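Local coordinates for flavoprotein (Thermotoga maritima, PDB 5V8S), which is a flavodiiron protein that probably works as an oxidoreductase, passing electrons from FMN in a flavodoxin-like domain to a di-iron site in a metallo-beta-lactamase-like domain, at residues P25-L30 and D173-S178; F340-I345 and R369-L374; Y39-W44 and H97-D102; P188-L191 and S197-E200; E352-V357 and S403-E408. The protein carries 1 engineered substitution. All coordinates share one frame; numbering follows the deposited sequence.

Interaction 1 of 5, residues P25-L30 and D173-S178; sequences PEIYVL and DGILFS
The I27 side chain reaches across to I175 and F177, and its terminal CD1 does all the touching. It meets I175 tip to tip, the two CD1 methyls lying 3.7 Å apart. The same I27 CD1 also stands 4.0 Å from F177 CZ, at the edge of the phenyl ring and near its plane, so the ring offers its rim to the methyl. Both isoleucines use the same shape: CG1 lies anti to the carbonyl carbon (chi1 -62° in I27, -60° in I175) and the chain beyond it is extended, which carries each CD1 far out from its own strand. P25 borders the pair more loosely, with its CD 4.5 Å from I175 CD1. No hydrogen bond crosses; the contact is buried and wholly apolar. It belongs to the hydrophobic layer between the two sheets of the metallo-beta-lactamase sandwich. Strand 26-34 lies between strands 16-22 and 50-59 in the larger sheet, and strand 175-179 runs between strands 168-172 and 235-238 in the other. F177 meets the Y55 ring edge-to-face, I27 packs on F22 of strand 16-22, and both I175 and F177 rest on L237 of strand 235-238.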
# COMPACT_ATOMS: atom_id res chain seq x y z
N PRO A 25 -37.25 -24.03 -14.92
CA PRO A 25 -36.55 -25.27 -15.24
C PRO A 25 -35.70 -25.73 -14.06
O PRO A 25 -35.52 -24.99 -13.09
CB PRO A 25 -35.66 -24.87 -16.41
CG PRO A 25 -35.40 -23.43 -16.21
CD PRO A 25 -36.64 -22.86 -15.59
N GLU A 26 -35.18 -26.95 -14.16
CA GLU A 26 -34.38 -27.54 -13.09
C GLU A 26 -33.00 -26.87 -13.08
O GLU A 26 -32.22 -27.07 -14.02
CB GLU A 26 -34.29 -29.04 -13.36
CG GLU A 26 -33.74 -29.88 -12.22
CD GLU A 26 -33.64 -31.36 -12.58
OE1 GLU A 26 -34.33 -31.82 -13.51
OE2 GLU A 26 -32.84 -32.08 -11.92
N ILE A 27 -32.71 -26.08 -12.04
CA ILE A 27 -31.46 -25.32 -11.96
C ILE A 27 -30.80 -25.62 -10.62
O ILE A 27 -31.46 -25.56 -9.58
CB ILE A 27 -31.70 -23.80 -12.09
CG1 ILE A 27 -32.30 -23.47 -13.46
CG2 ILE A 27 -30.39 -23.02 -11.89
CD1 ILE A 27 -32.82 -22.06 -13.55
N TYR A 28 -29.50 -25.91 -10.66
CA TYR A 28 -28.67 -26.12 -9.48
C TYR A 28 -27.64 -25.00 -9.41
O TYR A 28 -27.13 -24.54 -10.43
CB TYR A 28 -27.91 -27.44 -9.57
CG TYR A 28 -28.81 -28.65 -9.58
CD1 TYR A 28 -29.45 -29.04 -10.75
CD2 TYR A 28 -29.03 -29.39 -8.43
CE1 TYR A 28 -30.29 -30.13 -10.77
CE2 TYR A 28 -29.88 -30.49 -8.45
CZ TYR A 28 -30.50 -30.86 -9.62
OH TYR A 28 -31.34 -31.94 -9.65
N VAL A 29 -27.33 -24.59 -8.18
CA VAL A 29 -26.13 -23.80 -7.92
C VAL A 29 -25.05 -24.72 -7.39
O VAL A 29 -25.32 -25.63 -6.59
CB VAL A 29 -26.38 -22.62 -6.95
CG1 VAL A 29 -26.86 -23.14 -5.59
CG2 VAL A 29 -25.14 -21.73 -6.83
N LEU A 30 -23.81 -24.45 -7.82
CA LEU A 30 -22.60 -25.04 -7.25
C LEU A 30 -21.78 -23.87 -6.75
O LEU A 30 -21.23 -23.10 -7.55
CB LEU A 30 -21.82 -25.80 -8.32
CG LEU A 30 -22.56 -27.00 -8.91
CD1 LEU A 30 -22.07 -27.28 -10.29
CD2 LEU A 30 -22.36 -28.22 -8.04
N ASP A 173 -35.99 -16.87 -19.42
CA ASP A 173 -37.37 -16.76 -18.94
C ASP A 173 -37.48 -16.05 -17.59
O ASP A 173 -38.18 -16.51 -16.68
CB ASP A 173 -38.03 -18.14 -18.86
CG ASP A 173 -38.25 -18.77 -20.21
OD1 ASP A 173 -38.26 -18.06 -21.24
OD2 ASP A 173 -38.44 -20.00 -20.23
N GLY A 174 -36.80 -14.93 -17.46
CA GLY A 174 -36.90 -14.13 -16.26
C GLY A 174 -35.77 -14.35 -15.28
O GLY A 174 -35.60 -13.55 -14.35
N ILE A 175 -34.99 -15.40 -15.47
CA ILE A 175 -33.86 -15.71 -14.59
C ILE A 175 -32.60 -15.19 -15.26
O ILE A 175 -32.29 -15.57 -16.39
CB ILE A 175 -33.76 -17.22 -14.34
CG1 ILE A 175 -35.06 -17.71 -13.68
CG2 ILE A 175 -32.53 -17.55 -13.50
CD1 ILE A 175 -35.14 -19.21 -13.53
N LEU A 176 -31.85 -14.33 -14.57
CA LEU A 176 -30.66 -13.71 -15.14
C LEU A 176 -29.42 -14.31 -14.49
O LEU A 176 -29.23 -14.18 -13.27
CB LEU A 176 -30.70 -12.19 -14.92
CG LEU A 176 -29.70 -11.39 -15.75
CD1 LEU A 176 -30.15 -11.31 -17.19
CD2 LEU A 176 -29.52 -10.00 -15.17
N PHE A 177 -28.59 -14.96 -15.29
CA PHE A 177 -27.28 -15.45 -14.85
C PHE A 177 -26.28 -14.36 -15.21
O PHE A 177 -26.02 -14.11 -16.39
CB PHE A 177 -26.93 -16.76 -15.56
CG PHE A 177 -27.91 -17.87 -15.32
CD1 PHE A 177 -29.01 -18.05 -16.15
CD2 PHE A 177 -27.71 -18.78 -14.29
CE1 PHE A 177 -29.90 -19.10 -15.94
CE2 PHE A 177 -28.59 -19.84 -14.08
CZ PHE A 177 -29.69 -20.00 -14.91
N SER A 178 -25.78 -13.65 -14.20
CA SER A 178 -25.14 -12.37 -14.44
C SER A 178 -23.66 -12.33 -14.10
O SER A 178 -23.04 -11.28 -14.27
CB SER A 178 -25.88 -11.28 -13.64
OG SER A 178 -25.96 -11.64 -12.28

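Interaction 2 of 5, residues F340-I345 and R369-L374; sequences FTLLEI and RTAGEL
The one ring of the two segments, F340, lies away from where L342 and L343 meet A371 and L374; one of its faces carries E344 CG, 3.8 Å above the plane and offset toward the rim. Across the contact, L342 is met at two points. Its CD1 lies 4.3 Å from A371 CB, and its CB lies 4.2 Å from L374 CD2. The same L374 methyl is 4.4 Å from L343 CD2, so L374 CD2 is shared by two successive residues of helix 336-348. Helix 371-376 starts here with T370 as N-cap, its OG1 accepting from E373 N at 2.9 Å in a nearly straight bond (171°). L342 and A371 also pack on F325 and V327 of the flavodoxin-like sheet, while E344 forms a salt bridge with R339 of the second subunit. With only methyl and methylene groups meeting, segments 340-345 and 369-374 are joined by burial of apolar surface and not by directional bonds.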
# COMPACT_ATOMS: atom_id res chain seq x y z
N PHE A 340 -1.25 6.51 -2.76
CA PHE A 340 -1.92 5.30 -3.22
C PHE A 340 -3.43 5.42 -3.03
O PHE A 340 -4.20 5.09 -3.93
CB PHE A 340 -1.38 4.08 -2.45
CG PHE A 340 -1.96 2.76 -2.89
CD1 PHE A 340 -1.40 2.07 -3.95
CD2 PHE A 340 -3.06 2.22 -2.26
CE1 PHE A 340 -1.93 0.86 -4.36
CE2 PHE A 340 -3.58 1.01 -2.67
CZ PHE A 340 -3.00 0.33 -3.71
N THR A 341 -3.84 5.90 -1.86
CA THR A 341 -5.27 6.03 -1.56
C THR A 341 -5.94 7.00 -2.53
O THR A 341 -7.00 6.70 -3.09
CB THR A 341 -5.45 6.48 -0.12
OG1 THR A 341 -4.91 5.48 0.74
CG2 THR A 341 -6.95 6.67 0.23
N LEU A 342 -5.34 8.18 -2.73
CA LEU A 342 -5.92 9.17 -3.64
C LEU A 342 -5.99 8.63 -5.06
O LEU A 342 -7.00 8.82 -5.76
CB LEU A 342 -5.09 10.46 -3.62
CG LEU A 342 -5.20 11.26 -2.32
CD1 LEU A 342 -4.22 12.42 -2.34
CD2 LEU A 342 -6.60 11.76 -2.08
N LEU A 343 -4.93 7.96 -5.53
CA LEU A 343 -4.97 7.42 -6.88
C LEU A 343 -6.05 6.35 -7.03
O LEU A 343 -6.71 6.29 -8.06
CB LEU A 343 -3.61 6.86 -7.29
CG LEU A 343 -2.50 7.87 -7.51
CD1 LEU A 343 -1.16 7.18 -7.79
CD2 LEU A 343 -2.83 8.79 -8.66
N GLU A 344 -6.25 5.52 -6.00
CA GLU A 344 -7.31 4.52 -6.09
C GLU A 344 -8.70 5.14 -5.98
O GLU A 344 -9.63 4.63 -6.61
CB GLU A 344 -7.12 3.40 -5.07
CG GLU A 344 -5.85 2.59 -5.30
CD GLU A 344 -5.73 2.08 -6.70
OE1 GLU A 344 -6.74 1.60 -7.25
OE2 GLU A 344 -4.62 2.17 -7.25
N ILE A 345 -8.87 6.19 -5.16
CA ILE A 345 -10.16 6.89 -5.14
C ILE A 345 -10.47 7.47 -6.50
O ILE A 345 -11.59 7.35 -7.01
CB ILE A 345 -10.16 7.97 -4.03
CG1 ILE A 345 -10.21 7.31 -2.67
CG2 ILE A 345 -11.36 8.96 -4.23
CD1 ILE A 345 -9.92 8.26 -1.52
N ARG A 369 3.44 17.90 -7.67
CA ARG A 369 1.97 17.95 -7.59
C ARG A 369 1.49 17.90 -6.12
O ARG A 369 1.88 17.01 -5.35
CB ARG A 369 1.38 16.76 -8.38
CG ARG A 369 1.19 16.95 -9.93
CD ARG A 369 -0.28 17.37 -10.30
NE ARG A 369 -0.94 16.65 -11.40
CZ ARG A 369 -1.04 15.31 -11.52
NH1 ARG A 369 -0.50 14.49 -10.63
NH2 ARG A 369 -1.69 14.78 -12.55
N THR A 370 0.64 18.86 -5.74
CA THR A 370 0.04 18.86 -4.42
C THR A 370 -1.17 17.93 -4.38
O THR A 370 -1.73 17.55 -5.42
CB THR A 370 -0.43 20.26 -4.02
OG1 THR A 370 -1.65 20.56 -4.71
CG2 THR A 370 0.63 21.32 -4.35
N ALA A 371 -1.59 17.57 -3.16
CA ALA A 371 -2.78 16.75 -3.01
C ALA A 371 -4.00 17.43 -3.62
O ALA A 371 -4.83 16.79 -4.27
CB ALA A 371 -3.03 16.45 -1.53
N GLY A 372 -4.12 18.75 -3.42
CA GLY A 372 -5.26 19.47 -3.96
C GLY A 372 -5.27 19.50 -5.48
O GLY A 372 -6.30 19.23 -6.12
N GLU A 373 -4.14 19.86 -6.09
CA GLU A 373 -4.05 19.90 -7.54
C GLU A 373 -4.46 18.56 -8.15
O GLU A 373 -5.11 18.52 -9.20
CB GLU A 373 -2.61 20.25 -7.96
CG GLU A 373 -2.52 21.04 -9.25
CD GLU A 373 -1.10 21.15 -9.79
OE1 GLU A 373 -0.85 20.64 -10.91
OE2 GLU A 373 -0.24 21.74 -9.10
N LEU A 374 -4.10 17.46 -7.49
CA LEU A 374 -4.46 16.14 -7.99
C LEU A 374 -5.97 15.92 -7.92
O LEU A 374 -6.59 15.46 -8.89
CB LEU A 374 -3.73 15.08 -7.17
CG LEU A 374 -4.10 13.65 -7.50
CD1 LEU A 374 -3.92 13.38 -9.01
CD2 LEU A 374 -3.25 12.73 -6.66

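Interaction 3 of 5, residues Y39-W44 and H97-D102; sequences YFEAVW and HTEPDD. Engineered in segment 97-102: D102 (natural residue His). With FEO (mu-oxo-diiron), chain C.
E99 OE2 accepts hydrogen bonds from two waters, water 2 at 2.6 Å and water 1 at 3.0 Å, and is also hydrogen-bonded to Y276 OH of the second subunit. E99 belongs to the HxExDH iron-binding motif of flavodiiron proteins, in which the last position is here an engineered aspartate, D102. Both waters donate to E41 OE2 as well, bridging two carboxylates whose OE2 atoms are 4.3 Å apart; this probably eases the meeting of like charges. The extended E99 chain, with CG anti to the backbone N (chi1 -173°), brings the carboxylate to the iron: OE1 binds one iron at 2.1 Å beside H97 NE2, while OE2 faces E41. The second iron takes D101 OD2 and D102 OD2; H163, D180 and H240 complete the protein ligands, and each iron also holds a water. F40 approaches D101 at about a right angle, its CZ 3.7 Å from D101 OD2, which sits at the ring edge, the ring and carboxylate planes 78° apart. Y330 of the second subunit is hydrogen-bonded to E41 OE1. E41 sits in a type II turn (Y39 to A42), followed by a classic beta bulge in which V43 and W44 face F40, F40 O accepting from the N of both. E41 OE1 also accepts from W44 NE1 at 2.8 Å, met on its anti side and 31° out of the carboxylate plane.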
# COMPACT_ATOMS: atom_id res chain seq x y z
N TYR A 39 -6.56 -11.25 -0.72
CA TYR A 39 -6.50 -10.02 -1.51
C TYR A 39 -7.12 -10.32 -2.87
O TYR A 39 -6.49 -10.98 -3.72
CB TYR A 39 -5.06 -9.58 -1.69
CG TYR A 39 -4.32 -9.43 -0.36
CD1 TYR A 39 -4.66 -8.45 0.55
CD2 TYR A 39 -3.31 -10.32 -0.01
CE1 TYR A 39 -3.99 -8.34 1.77
CE2 TYR A 39 -2.64 -10.22 1.20
CZ TYR A 39 -2.98 -9.22 2.08
OH TYR A 39 -2.33 -9.12 3.27
N PHE A 40 -8.33 -9.84 -3.11
CA PHE A 40 -8.95 -10.07 -4.40
C PHE A 40 -8.21 -9.29 -5.48
O PHE A 40 -7.82 -8.14 -5.27
CB PHE A 40 -10.43 -9.69 -4.37
CG PHE A 40 -11.22 -10.33 -5.46
CD1 PHE A 40 -11.37 -11.69 -5.48
CD2 PHE A 40 -11.77 -9.56 -6.48
CE1 PHE A 40 -12.08 -12.31 -6.50
CE2 PHE A 40 -12.47 -10.17 -7.51
CZ PHE A 40 -12.64 -11.55 -7.50
N GLU A 41 -8.02 -9.92 -6.63
CA GLU A 41 -7.19 -9.37 -7.70
C GLU A 41 -5.75 -9.10 -7.21
O GLU A 41 -5.04 -8.28 -7.80
CB GLU A 41 -7.79 -8.08 -8.29
CG GLU A 41 -9.13 -8.25 -9.00
CD GLU A 41 -9.75 -6.93 -9.51
OE1 GLU A 41 -9.43 -5.83 -8.99
OE2 GLU A 41 -10.53 -6.99 -10.47
N ALA A 42 -5.32 -9.78 -6.14
CA ALA A 42 -4.03 -9.55 -5.49
C ALA A 42 -3.90 -8.12 -4.98
O ALA A 42 -2.79 -7.61 -4.85
CB ALA A 42 -2.84 -9.93 -6.38
N VAL A 43 -5.00 -7.45 -4.66
CA VAL A 43 -4.91 -6.12 -4.06
C VAL A 43 -5.96 -5.80 -3.00
O VAL A 43 -5.62 -5.15 -2.00
CB VAL A 43 -4.80 -5.01 -5.13
CG1 VAL A 43 -5.88 -5.11 -6.11
CG2 VAL A 43 -4.80 -3.60 -4.49
N TRP A 44 -7.22 -6.20 -3.18
CA TRP A 44 -8.30 -5.72 -2.31
C TRP A 44 -8.45 -6.62 -1.09
O TRP A 44 -8.74 -7.81 -1.21
CB TRP A 44 -9.62 -5.60 -3.07
CG TRP A 44 -9.46 -4.89 -4.35
CD1 TRP A 44 -9.70 -5.40 -5.59
CD2 TRP A 44 -9.01 -3.55 -4.56
NE1 TRP A 44 -9.41 -4.47 -6.55
CE2 TRP A 44 -8.97 -3.33 -5.95
CE3 TRP A 44 -8.60 -2.52 -3.70
CZ2 TRP A 44 -8.54 -2.12 -6.51
CZ3 TRP A 44 -8.17 -1.31 -4.26
CH2 TRP A 44 -8.15 -1.13 -5.66
N HIS A 97 -18.18 -14.42 -18.74
CA HIS A 97 -17.01 -13.61 -18.43
C HIS A 97 -15.88 -14.60 -18.20
O HIS A 97 -16.08 -15.64 -17.57
CB HIS A 97 -17.34 -12.80 -17.16
CG HIS A 97 -16.22 -11.99 -16.55
ND1 HIS A 97 -15.42 -11.09 -17.24
CD2 HIS A 97 -15.87 -11.86 -15.25
CE1 HIS A 97 -14.60 -10.49 -16.40
NE2 HIS A 97 -14.86 -10.93 -15.18
N THR A 98 -14.71 -14.29 -18.76
CA THR A 98 -13.63 -15.27 -18.85
C THR A 98 -12.58 -15.13 -17.76
O THR A 98 -11.60 -15.88 -17.78
CB THR A 98 -12.93 -15.15 -20.20
OG1 THR A 98 -12.29 -13.87 -20.30
CG2 THR A 98 -13.93 -15.33 -21.35
N GLU A 99 -12.73 -14.20 -16.83
CA GLU A 99 -11.68 -14.01 -15.84
C GLU A 99 -11.49 -15.31 -15.05
O GLU A 99 -12.47 -16.01 -14.76
CB GLU A 99 -12.05 -12.87 -14.88
CG GLU A 99 -10.95 -12.49 -13.91
CD GLU A 99 -11.27 -11.26 -13.11
OE1 GLU A 99 -12.23 -10.55 -13.42
OE2 GLU A 99 -10.52 -10.99 -12.14
N PRO A 100 -10.26 -15.68 -14.69
CA PRO A 100 -10.05 -17.02 -14.12
C PRO A 100 -10.68 -17.30 -12.77
O PRO A 100 -10.68 -18.47 -12.38
CB PRO A 100 -8.53 -17.16 -14.08
CG PRO A 100 -8.07 -16.32 -15.22
CD PRO A 100 -8.99 -15.14 -15.24
N ASP A 101 -11.19 -16.31 -12.03
CA ASP A 101 -11.94 -16.66 -10.83
C ASP A 101 -13.25 -17.36 -11.17
O ASP A 101 -13.76 -18.13 -10.35
CB ASP A 101 -12.24 -15.44 -9.96
CG ASP A 101 -13.02 -14.35 -10.68
OD1 ASP A 101 -12.66 -13.98 -11.81
OD2 ASP A 101 -14.01 -13.85 -10.11
N ASP A 102 -13.78 -17.12 -12.35
CA ASP A 102 -14.98 -17.78 -12.82
C ASP A 102 -14.72 -18.84 -13.90
O ASP A 102 -15.54 -19.74 -14.05
CB ASP A 102 -16.01 -16.72 -13.27
CG ASP A 102 -16.45 -15.78 -12.08
OD1 ASP A 102 -17.06 -16.28 -11.10
OD2 ASP A 102 -16.17 -14.55 -12.07
FE1 FEO C . -14.31 -10.40 -13.09
FE2 FEO C . -15.65 -12.64 -10.89
O FEO C . -14.50 -12.09 -12.27
O HOH W 1 -9.32 -8.30 -12.80
O HOH W 2 -11.91 -9.34 -10.67
O HOH W 3 -13.81 -9.86 -11.01
O HOH W 4 -15.02 -10.77 -9.76

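Interaction 4 of 5, residues P188-L191 and S197-E200; sequences PEIL and SVVE
The loop that joins strand 175-179 to helix 196-214 in the metallo-beta-lactamase domain folds back on the first turn of that helix, where P188 and I190 close over V198. One branch of the valine does the touching. V198 CG1 lies 4.0 Å from P188 CB and 4.3 Å from I190 CG1, so a single methyl is met by the proline ring on one hand and by the isoleucine stem on the other. It is put there by the first torsion of V198, which sets CG1 anti to the backbone N (chi1 171°). On the loop side, I190 CG1 stands between its own backbone N and carbonyl carbon, and the chain extends past it. V198 is buried, whereas I190 remains partly exposed and covers the outer margin of the patch. The contact itself is apolar, but polar groups hold its surroundings in shape. R31 of strand 26-34 bonds to two carbonyls of the loop, P188 O and I190 O, through separate guanidinium nitrogens, tying the loop to strand 26-34. P188 also packs on L242, two residues beyond the iron ligand H240. At the start of the helix N195 OD1 is gripped twice, by the S197 hydroxyl and by the backbone N of V198.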
# COMPACT_ATOMS: atom_id res chain seq x y z
N PRO A 188 -22.01 -15.52 3.08
CA PRO A 188 -23.19 -15.53 3.94
C PRO A 188 -23.61 -16.95 4.29
O PRO A 188 -23.37 -17.91 3.55
CB PRO A 188 -24.26 -14.82 3.09
CG PRO A 188 -23.53 -14.17 1.98
CD PRO A 188 -22.32 -14.99 1.74
N GLU A 189 -24.30 -17.05 5.41
CA GLU A 189 -24.68 -18.33 5.99
C GLU A 189 -25.87 -18.97 5.28
O GLU A 189 -26.37 -19.99 5.77
CB GLU A 189 -25.01 -18.13 7.48
CG GLU A 189 -24.20 -17.03 8.18
CD GLU A 189 -24.27 -17.12 9.71
OE1 GLU A 189 -24.41 -16.06 10.38
OE2 GLU A 189 -24.19 -18.25 10.25
N ILE A 190 -26.34 -18.42 4.17
CA ILE A 190 -27.42 -19.00 3.37
C ILE A 190 -27.17 -18.66 1.91
O ILE A 190 -26.29 -17.86 1.59
CB ILE A 190 -28.83 -18.58 3.84
CG1 ILE A 190 -29.06 -17.08 3.68
CG2 ILE A 190 -29.07 -19.00 5.30
CD1 ILE A 190 -30.57 -16.72 3.89
N LEU A 191 -27.93 -19.29 1.01
CA LEU A 191 -27.70 -19.10 -0.42
C LEU A 191 -28.36 -17.85 -0.98
O LEU A 191 -27.85 -17.27 -1.96
CB LEU A 191 -28.23 -20.30 -1.23
CG LEU A 191 -27.48 -21.62 -1.11
CD1 LEU A 191 -28.23 -22.73 -1.83
CD2 LEU A 191 -26.11 -21.45 -1.71
N SER A 197 -32.02 -9.97 7.85
CA SER A 197 -30.83 -9.56 8.58
C SER A 197 -29.56 -9.92 7.81
O SER A 197 -28.58 -9.17 7.86
CB SER A 197 -30.81 -10.16 9.99
OG SER A 197 -30.42 -11.53 9.97
N VAL A 198 -29.58 -11.04 7.08
CA VAL A 198 -28.46 -11.38 6.21
C VAL A 198 -28.33 -10.36 5.09
O VAL A 198 -27.23 -9.90 4.77
CB VAL A 198 -28.62 -12.81 5.65
CG1 VAL A 198 -27.58 -13.11 4.56
CG2 VAL A 198 -28.54 -13.85 6.79
N VAL A 199 -29.45 -10.00 4.46
CA VAL A 199 -29.38 -9.03 3.36
C VAL A 199 -28.77 -7.72 3.84
O VAL A 199 -27.91 -7.14 3.17
CB VAL A 199 -30.77 -8.83 2.74
CG1 VAL A 199 -30.77 -7.62 1.81
CG2 VAL A 199 -31.20 -10.08 1.99
N GLU A 200 -29.20 -7.24 5.02
CA GLU A 200 -28.70 -5.96 5.51
C GLU A 200 -27.21 -6.01 5.81
O GLU A 200 -26.49 -5.04 5.54
CB GLU A 200 -29.47 -5.52 6.75
CG GLU A 200 -30.89 -5.10 6.41
CD GLU A 200 -31.73 -4.76 7.63
OE1 GLU A 200 -31.16 -4.32 8.64
OE2 GLU A 200 -32.98 -4.92 7.57

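Interaction 5 of 5, residues E352-V357 and S403-E408; sequences EKPVLV and SLLKKE
L405 lies between P354 and L356, where the C-terminal helix 395-409 packs on the parallel sheet of the flavodoxin-like domain. L356 CD1 touches L405 CB at 4.0 Å and L405 CD2 at 4.1 Å, the two leucines crossing at a slant. The other methyl, L405 CD1, turns to the proline and lies 4.2 Å from P354 CB. L405 has CG anti to the backbone N (chi1 -179°), which directs the fork at the strand and lets its two methyls serve different partners. One helical turn further on, E408 adds the aliphatic part of its side chain: its CG rests 4.1 Å from P354 CB, and the bend at the next bond (chi2 78°) turns the carboxylate off in another direction. The axes of strand 354-357 and helix segment 403-408 run nearly antiparallel (177°), 9.4 Å apart at closest approach, as expected for a helix on a sheet of the alpha/beta type. Around this first shell, L405 also packs on A322 and L383 of the two strands next to 354-360, and L356 on A401 and I402 of the helix. Farther out, the start of the strand is fixed by K353, whose NZ is hydrogen-bonded to G261 O, P318 O and S320 O.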
# COMPACT_ATOMS: atom_id res chain seq x y z
N GLU A 352 -18.71 13.35 -8.09
CA GLU A 352 -18.81 14.80 -7.93
C GLU A 352 -19.36 15.09 -6.54
O GLU A 352 -20.54 15.37 -6.34
CB GLU A 352 -19.65 15.43 -9.03
CG GLU A 352 -19.57 16.97 -9.02
CD GLU A 352 -20.61 17.65 -9.88
OE1 GLU A 352 -21.10 17.03 -10.85
OE2 GLU A 352 -20.94 18.82 -9.59
N LYS A 353 -18.48 15.04 -5.55
CA LYS A 353 -18.79 15.29 -4.16
C LYS A 353 -17.87 16.38 -3.62
O LYS A 353 -16.73 16.51 -4.07
CB LYS A 353 -18.60 14.04 -3.29
CG LYS A 353 -19.57 12.91 -3.64
CD LYS A 353 -19.26 11.60 -2.96
CE LYS A 353 -20.22 10.49 -3.38
NZ LYS A 353 -21.55 10.69 -2.78
N PRO A 354 -18.34 17.17 -2.67
CA PRO A 354 -17.47 18.19 -2.07
C PRO A 354 -16.43 17.58 -1.16
O PRO A 354 -16.63 16.54 -0.53
CB PRO A 354 -18.45 19.06 -1.28
CG PRO A 354 -19.64 18.21 -1.06
CD PRO A 354 -19.73 17.24 -2.17
N VAL A 355 -15.29 18.28 -1.07
CA VAL A 355 -14.14 17.84 -0.31
C VAL A 355 -13.56 19.03 0.44
O VAL A 355 -13.53 20.15 -0.07
CB VAL A 355 -13.06 17.23 -1.24
CG1 VAL A 355 -11.76 16.91 -0.52
CG2 VAL A 355 -13.64 15.99 -1.94
N LEU A 356 -13.07 18.78 1.66
CA LEU A 356 -12.19 19.70 2.36
C LEU A 356 -10.80 19.09 2.41
O LEU A 356 -10.66 17.89 2.66
CB LEU A 356 -12.62 19.91 3.81
CG LEU A 356 -13.98 20.56 4.07
CD1 LEU A 356 -14.26 20.61 5.56
CD2 LEU A 356 -14.03 21.94 3.43
N VAL A 357 -9.77 19.92 2.22
CA VAL A 357 -8.39 19.49 2.33
C VAL A 357 -7.74 20.27 3.46
O VAL A 357 -7.85 21.51 3.51
CB VAL A 357 -7.61 19.68 1.02
CG1 VAL A 357 -6.12 19.28 1.22
CG2 VAL A 357 -8.24 18.88 -0.10
N SER A 403 -17.87 24.67 8.77
CA SER A 403 -19.06 25.47 8.48
C SER A 403 -19.27 25.65 6.98
O SER A 403 -20.41 25.64 6.50
CB SER A 403 -18.95 26.84 9.14
OG SER A 403 -18.99 26.73 10.55
N LEU A 404 -18.18 25.83 6.23
CA LEU A 404 -18.29 25.93 4.78
C LEU A 404 -18.88 24.66 4.18
O LEU A 404 -19.76 24.72 3.31
CB LEU A 404 -16.91 26.21 4.19
CG LEU A 404 -16.81 26.53 2.70
CD1 LEU A 404 -17.51 27.84 2.41
CD2 LEU A 404 -15.34 26.57 2.27
N LEU A 405 -18.42 23.51 4.67
CA LEU A 405 -18.96 22.23 4.22
C LEU A 405 -20.44 22.10 4.55
O LEU A 405 -21.24 21.64 3.72
CB LEU A 405 -18.16 21.10 4.86
CG LEU A 405 -18.61 19.70 4.44
CD1 LEU A 405 -18.45 19.53 2.93
CD2 LEU A 405 -17.83 18.64 5.18
N LYS A 406 -20.83 22.48 5.77
CA LYS A 406 -22.24 22.41 6.16
C LYS A 406 -23.11 23.29 5.27
O LYS A 406 -24.22 22.90 4.88
CB LYS A 406 -22.36 22.83 7.63
CG LYS A 406 -23.79 22.90 8.19
CD LYS A 406 -24.35 21.52 8.33
CE LYS A 406 -25.71 21.52 9.02
NZ LYS A 406 -26.24 20.14 9.02
N LYS A 407 -22.62 24.49 4.93
CA LYS A 407 -23.33 25.36 4.01
C LYS A 407 -23.54 24.70 2.66
O LYS A 407 -24.62 24.79 2.06
CB LYS A 407 -22.53 26.66 3.88
CG LYS A 407 -23.11 27.68 2.95
CD LYS A 407 -22.24 28.92 2.93
CE LYS A 407 -22.91 30.08 2.22
NZ LYS A 407 -24.12 30.60 2.97
N GLU A 408 -22.51 24.01 2.16
CA GLU A 408 -22.61 23.35 0.86
C GLU A 408 -23.59 22.18 0.90
O GLU A 408 -24.33 21.97 -0.05
CB GLU A 408 -21.23 22.87 0.43
CG GLU A 408 -21.19 22.13 -0.90
CD GLU A 408 -21.24 23.07 -2.09
OE1 GLU A 408 -21.21 24.30 -1.89
OE2 GLU A 408 -21.28 22.56 -3.23

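In the fold
Interactions 1, 3 and 4 lie in the metallo-beta-lactamase-like part, interactions 2 and 5 in the flavodoxin-like part. Interaction 1 spans residues 25 to 178, and interaction 3 falls within that span, with centres 23 Å apart; interaction 4 follows, touching interaction 1 where V29 CG1 packs on L191 CD1 at 4.0 Å. The segments of interactions 2 and 5 alternate along the chain, and strand 354-360 links both helices of interaction 2; their centres are 17 Å apart. Interactions 2 and 3 meet through E344 and W44, and both contact the second subunit. At interaction 3 Y276 of the second subunit, from its flavodoxin-like part, bonds to the iron ligand E99, consistent with electron transfer across the dimer.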